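Local coordinates for KLLA0B12012p (Kluyveromyces lactis, PDB 6Y3P), which probably binds ATP through its C-terminal ATP-grasp domain of the tubulin-tyrosine ligase family, the part present here, and is a direct partner of the mRNA decapping enzyme Dcp2, at residues A[105-117]-A[191-203]. Sequence-based numbering, arbitrary orientation.
Sequences AFLESFNIDVDYA and QLRHFIVQEYLHN
Ile112 and Phe195 face each other as a hydrogen-bonded antiparallel pair: Ile112 N gives a nearly straight bond of 2.8 Å to Phe195 O, and Phe195 N returns one to Ile112 O. With Ile112 CG1 anti to the backbone N (chi1 -164°), CG2 falls between that N and the carbonyl carbon, where it rests 3.6 Å from Phe195 CB and, roughly at right angles, touches Val197 CG2. Beta-branched Ile112 and Val197 suit extended chain; the flat Phe195 ring reaches on to Val114 CB.

Polar residues suit the opposite face, where Asn111, Asp113 and His194 are at least partly exposed. Ser109 CB lies 3.7 Å from Gln198 NE2, while Gln198 OE1 is hydrogen-bonded to Lys83. The Asn111 amide lies alongside Ile196 CG1. Asp113 and His194 also run side by side, planes 74° apart; OD1 sits over the imidazole face, 2.8 Å from His194 ND1, a poor angle for a hydrogen bond.

Beyond the last bridge pair, Ser109 with Gln198, Glu199 N bonds straight to Glu108 O (2.9 Å). Leu107 crosses the extended Glu199 side chain at about a right angle, its CD2 3.6 Å from Glu199 CD. That carboxylate pairs with Lys342, and Glu108 with Lys139, probably offsetting their repulsion. At the other end Val114 N bonds to Arg193 O (3.0 Å), and the poorly ordered Arg193 side chain adds a weak NH1 bond to Val114 O.

Strand 109-113 borders a five-stranded antiparallel sheet of the ATP-grasp domain, with 194-200 between it and strand 140-145. Helix 128-136 packs on Phe110 and Ile112, Phe167 meets Phe195 edge-to-face, and helix 83-95 touches Phe106 and Ser109.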
loop_
_atom_site.group_PDB
_atom_site.type_symbol
_atom_site.label_atom_id
_atom_site.label_comp_id
_atom_site.label_asym_id
_atom_site.label_seq_id
_atom_site.Cartn_x
_atom_site.Cartn_y
_atom_site.Cartn_z
ATOM N N ALA A 105 -8.628 11.158 -2.285
ATOM C CA ALA A 105 -8.248 9.747 -2.359
ATOM C C ALA A 105 -7.271 9.243 -1.265
ATOM O O ALA A 105 -6.488 8.337 -1.520
ATOM C CB ALA A 105 -7.677 9.460 -3.747
ATOM N N PHE A 106 -7.365 9.766 -0.039
ATOM C CA PHE A 106 -6.498 9.334 1.062
ATOM C C PHE A 106 -7.193 9.412 2.421
ATOM O O PHE A 106 -7.834 10.420 2.735
ATOM C CB PHE A 106 -5.190 10.156 1.079
ATOM C CG PHE A 106 -4.258 9.854 2.223
ATOM C CD1 PHE A 106 -3.729 8.577 2.395
ATOM C CD2 PHE A 106 -3.872 10.853 3.109
ATOM C CE1 PHE A 106 -2.830 8.310 3.431
ATOM C CE2 PHE A 106 -2.981 10.578 4.148
ATOM C CZ PHE A 106 -2.464 9.312 4.298
ATOM N N LEU A 107 -7.036 8.358 3.230
ATOM C CA LEU A 107 -7.609 8.290 4.562
ATOM C C LEU A 107 -6.544 8.720 5.502
ATOM O O LEU A 107 -5.571 8.001 5.693
ATOM C CB LEU A 107 -8.103 6.865 4.912
ATOM C CG LEU A 107 -9.261 6.355 4.092
ATOM C CD1 LEU A 107 -9.498 4.907 4.356
ATOM C CD2 LEU A 107 -10.525 7.178 4.309
ATOM N N GLU A 108 -6.664 9.955 5.997
ATOM C CA GLU A 108 -5.708 10.542 6.920
ATOM C C GLU A 108 -5.724 9.775 8.232
ATOM O O GLU A 108 -6.750 9.206 8.605
ATOM C CB GLU A 108 -6.086 11.990 7.231
ATOM C CG GLU A 108 -6.050 12.923 6.047
ATOM C CD GLU A 108 -6.628 14.274 6.399
ATOM O OE1 GLU A 108 -7.858 14.347 6.628
ATOM O OE2 GLU A 108 -5.847 15.248 6.492
ATOM N N SER A 109 -4.588 9.764 8.919
ATOM C CA SER A 109 -4.428 9.184 10.246
ATOM C C SER A 109 -3.563 10.137 11.051
ATOM O O SER A 109 -2.775 10.910 10.486
ATOM C CB SER A 109 -3.800 7.797 10.185
ATOM O OG SER A 109 -2.543 7.845 9.532
ATOM N N PHE A 110 -3.774 10.143 12.363
ATOM C CA PHE A 110 -3.041 10.993 13.289
ATOM C C PHE A 110 -2.758 10.190 14.524
ATOM O O PHE A 110 -3.443 9.211 14.785
ATOM C CB PHE A 110 -3.851 12.241 13.663
ATOM C CG PHE A 110 -4.329 13.061 12.492
ATOM C CD1 PHE A 110 -5.574 12.828 11.921
ATOM C CD2 PHE A 110 -3.538 14.077 11.965
ATOM C CE1 PHE A 110 -6.017 13.588 10.833
ATOM C CE2 PHE A 110 -3.987 14.842 10.881
ATOM C CZ PHE A 110 -5.224 14.594 10.325
ATOM N N ASN A 111 -1.723 10.592 15.267
ATOM C CA ASN A 111 -1.331 9.956 16.516
ATOM C C ASN A 111 -1.614 10.913 17.658
ATOM O O ASN A 111 -1.238 12.086 17.606
ATOM C CB ASN A 111 0.128 9.512 16.470
ATOM C CG ASN A 111 0.263 8.083 16.018
ATOM O OD1 ASN A 111 0.259 7.776 14.821
ATOM N ND2 ASN A 111 0.308 7.170 16.976
ATOM N N ILE A 112 -2.371 10.437 18.638
ATOM C CA ILE A 112 -2.737 11.241 19.798
ATOM C C ILE A 112 -2.318 10.532 21.092
ATOM O O ILE A 112 -2.296 9.302 21.152
ATOM C CB ILE A 112 -4.234 11.677 19.756
ATOM C CG1 ILE A 112 -4.519 12.820 20.740
ATOM C CG2 ILE A 112 -5.227 10.518 19.930
ATOM C CD1 ILE A 112 -5.096 14.010 20.111
ATOM N N ASP A 113 -1.923 11.317 22.090
ATOM C CA ASP A 113 -1.546 10.835 23.415
ATOM C C ASP A 113 -2.453 11.533 24.405
ATOM O O ASP A 113 -2.395 12.758 24.545
ATOM C CB ASP A 113 -0.061 11.114 23.728
ATOM C CG ASP A 113 0.962 10.387 22.859
ATOM O OD1 ASP A 113 0.653 9.267 22.373
ATOM O OD2 ASP A 113 2.089 10.915 22.704
ATOM N N VAL A 114 -3.360 10.771 25.012
ATOM C CA VAL A 114 -4.308 11.306 25.985
ATOM C C VAL A 114 -4.090 10.561 27.291
ATOM O O VAL A 114 -4.185 9.336 27.325
ATOM C CB VAL A 114 -5.800 11.249 25.523
ATOM C CG1 VAL A 114 -6.720 11.953 26.526
ATOM C CG2 VAL A 114 -5.986 11.844 24.125
ATOM N N ASP A 115 -3.786 11.312 28.349
ATOM C CA ASP A 115 -3.541 10.804 29.697
ATOM C C ASP A 115 -4.880 10.576 30.393
ATOM O O ASP A 115 -5.156 9.471 30.857
ATOM C CB ASP A 115 -2.663 11.800 30.494
ATOM C CG ASP A 115 -1.326 12.152 29.853
ATOM O OD1 ASP A 115 -1.329 12.636 28.685
ATOM O OD2 ASP A 115 -0.286 11.996 30.530
ATOM N N TYR A 116 -5.715 11.635 30.451
ATOM C CA TYR A 116 -7.035 11.664 31.079
ATOM C C TYR A 116 -7.956 12.489 30.203
ATOM O O TYR A 116 -7.502 13.395 29.500
ATOM C CB TYR A 116 -6.955 12.283 32.485
ATOM C CG TYR A 116 -5.889 11.667 33.365
ATOM C CD1 TYR A 116 -4.560 12.071 33.268
ATOM C CD2 TYR A 116 -6.204 10.679 34.293
ATOM C CE1 TYR A 116 -3.567 11.485 34.047
ATOM C CE2 TYR A 116 -5.219 10.101 35.095
ATOM C CZ TYR A 116 -3.904 10.510 34.963
ATOM O OH TYR A 116 -2.929 9.989 35.752
ATOM N N ALA A 117 -9.256 12.169 30.247
ATOM C CA ALA A 117 -10.324 12.803 29.452
ATOM C C ALA A 117 -10.366 14.331 29.580
ATOM O O ALA A 117 -10.588 15.015 28.578
ATOM C CB ALA A 117 -11.679 12.198 29.814
ATOM N N GLN A 191 -5.504 2.291 31.758
ATOM C CA GLN A 191 -5.399 1.768 30.394
ATOM C C GLN A 191 -4.187 2.365 29.645
ATOM O O GLN A 191 -3.313 2.968 30.277
ATOM C CB GLN A 191 -6.721 1.983 29.610
ATOM C CG GLN A 191 -7.965 1.315 30.213
ATOM C CD GLN A 191 -7.901 -0.193 30.184
ATOM O OE1 GLN A 191 -8.118 -0.829 29.148
ATOM N NE2 GLN A 191 -7.602 -0.796 31.329
ATOM N N LEU A 192 -4.125 2.168 28.308
ATOM C CA LEU A 192 -3.052 2.666 27.437
ATOM C C LEU A 192 -3.377 4.076 26.938
ATOM O O LEU A 192 -4.545 4.402 26.753
ATOM C CB LEU A 192 -2.767 1.681 26.290
ATOM C CG LEU A 192 -2.212 0.322 26.753
ATOM C CD1 LEU A 192 -3.069 -0.835 26.246
ATOM C CD2 LEU A 192 -0.742 0.168 26.405
ATOM N N ARG A 193 -2.341 4.919 26.768
ATOM C CA ARG A 193 -2.470 6.346 26.449
ATOM C C ARG A 193 -2.281 6.738 24.970
ATOM O O ARG A 193 -2.698 7.838 24.585
ATOM C CB ARG A 193 -1.512 7.174 27.341
ATOM C CG ARG A 193 -1.520 6.826 28.855
ATOM C CD ARG A 193 -2.799 7.198 29.612
ATOM N NE ARG A 193 -3.814 6.137 29.577
ATOM C CZ ARG A 193 -5.092 6.313 29.242
ATOM N NH1 ARG A 193 -5.539 7.515 28.902
ATOM N NH2 ARG A 193 -5.930 5.286 29.237
ATOM N N HIS A 194 -1.639 5.885 24.157
ATOM C CA HIS A 194 -1.432 6.201 22.740
ATOM C C HIS A 194 -2.653 5.768 21.927
ATOM O O HIS A 194 -3.220 4.702 22.187
ATOM C CB HIS A 194 -0.152 5.536 22.192
ATOM C CG HIS A 194 1.126 6.052 22.788
ATOM N ND1 HIS A 194 2.005 6.831 22.048
ATOM C CD2 HIS A 194 1.650 5.854 24.020
ATOM C CE1 HIS A 194 3.024 7.091 22.855
ATOM N NE2 HIS A 194 2.855 6.526 24.054
ATOM N N PHE A 195 -3.076 6.608 20.971
ATOM C CA PHE A 195 -4.229 6.321 20.107
ATOM C C PHE A 195 -3.986 6.807 18.698
ATOM O O PHE A 195 -3.267 7.788 18.492
ATOM C CB PHE A 195 -5.511 7.016 20.612
ATOM C CG PHE A 195 -5.978 6.694 22.002
ATOM C CD1 PHE A 195 -5.551 7.446 23.087
ATOM C CD2 PHE A 195 -6.892 5.675 22.225
ATOM C CE1 PHE A 195 -5.992 7.149 24.382
ATOM C CE2 PHE A 195 -7.345 5.389 23.519
ATOM C CZ PHE A 195 -6.901 6.135 24.586
ATOM N N ILE A 196 -4.623 6.143 17.729
ATOM C CA ILE A 196 -4.608 6.591 16.347
ATOM C C ILE A 196 -6.032 7.033 16.031
ATOM O O ILE A 196 -6.997 6.374 16.425
ATOM C CB ILE A 196 -4.031 5.557 15.322
ATOM C CG1 ILE A 196 -2.535 5.250 15.619
ATOM C CG2 ILE A 196 -4.199 6.066 13.863
ATOM C CD1 ILE A 196 -1.961 3.981 14.959
ATOM N N VAL A 197 -6.151 8.186 15.399
ATOM C CA VAL A 197 -7.408 8.732 14.931
ATOM C C VAL A 197 -7.312 8.586 13.417
ATOM O O VAL A 197 -6.479 9.222 12.760
ATOM C CB VAL A 197 -7.656 10.175 15.406
ATOM C CG1 VAL A 197 -8.879 10.777 14.716
ATOM C CG2 VAL A 197 -7.810 10.225 16.932
ATOM N N GLN A 198 -8.093 7.661 12.886
ATOM C CA GLN A 198 -8.058 7.330 11.470
ATOM C C GLN A 198 -9.385 7.692 10.807
ATOM O O GLN A 198 -10.442 7.347 11.328
ATOM C CB GLN A 198 -7.745 5.815 11.341
ATOM C CG GLN A 198 -7.783 5.207 9.930
ATOM C CD GLN A 198 -6.436 5.068 9.269
ATOM O OE1 GLN A 198 -6.261 5.437 8.103
ATOM N NE2 GLN A 198 -5.465 4.478 9.966
ATOM N N GLU A 199 -9.328 8.348 9.636
ATOM C CA GLU A 199 -10.517 8.653 8.852
ATOM C C GLU A 199 -11.238 7.342 8.576
ATOM O O GLU A 199 -10.612 6.331 8.243
ATOM C CB GLU A 199 -10.159 9.343 7.548
ATOM C CG GLU A 199 -11.389 9.807 6.799
ATOM C CD GLU A 199 -11.132 10.526 5.496
ATOM O OE1 GLU A 199 -12.109 10.709 4.734
ATOM O OE2 GLU A 199 -9.972 10.937 5.253
ATOM N N TYR A 200 -12.539 7.342 8.805
ATOM C CA TYR A 200 -13.345 6.144 8.650
ATOM C C TYR A 200 -14.309 6.252 7.477
ATOM O O TYR A 200 -15.006 7.255 7.326
ATOM C CB TYR A 200 -14.049 5.822 9.989
ATOM C CG TYR A 200 -15.117 4.753 9.920
ATOM C CD1 TYR A 200 -14.779 3.401 9.892
ATOM C CD2 TYR A 200 -16.464 5.089 9.935
ATOM C CE1 TYR A 200 -15.764 2.410 9.846
ATOM C CE2 TYR A 200 -17.452 4.113 9.866
ATOM C CZ TYR A 200 -17.101 2.774 9.812
ATOM O OH TYR A 200 -18.098 1.827 9.777
ATOM N N LEU A 201 -14.353 5.205 6.663
ATOM C CA LEU A 201 -15.249 5.079 5.517
ATOM C C LEU A 201 -16.576 4.384 5.972
ATOM O O LEU A 201 -16.662 3.153 6.066
ATOM C CB LEU A 201 -14.522 4.301 4.411
ATOM C CG LEU A 201 -15.207 4.291 3.054
ATOM C CD1 LEU A 201 -14.528 5.231 2.133
ATOM C CD2 LEU A 201 -15.190 2.907 2.467
ATOM N N HIS A 202 -17.590 5.207 6.298
ATOM C CA HIS A 202 -18.906 4.768 6.805
ATOM C C HIS A 202 -19.758 4.156 5.698
ATOM O O HIS A 202 -20.670 3.371 5.947
ATOM C CB HIS A 202 -19.642 5.967 7.449
ATOM C CG HIS A 202 -20.288 6.904 6.462
ATOM N ND1 HIS A 202 -19.536 7.796 5.708
ATOM C CD2 HIS A 202 -21.591 7.021 6.102
ATOM C CE1 HIS A 202 -20.404 8.434 4.927
ATOM N NE2 HIS A 202 -21.650 7.993 5.121
ATOM N N ASN A 203 -19.380 4.510 4.478
ATOM C CA ASN A 203 -19.933 4.348 3.145
ATOM C C ASN A 203 -19.273 3.168 2.329
ATOM O O ASN A 203 -19.016 3.402 1.161
ATOM C CB ASN A 203 -19.486 5.692 2.474
ATOM C CG ASN A 203 -20.377 6.250 1.424
ATOM O OD1 ASN A 203 -21.597 6.070 1.430
ATOM N ND2 ASN A 203 -19.785 7.032 0.551
#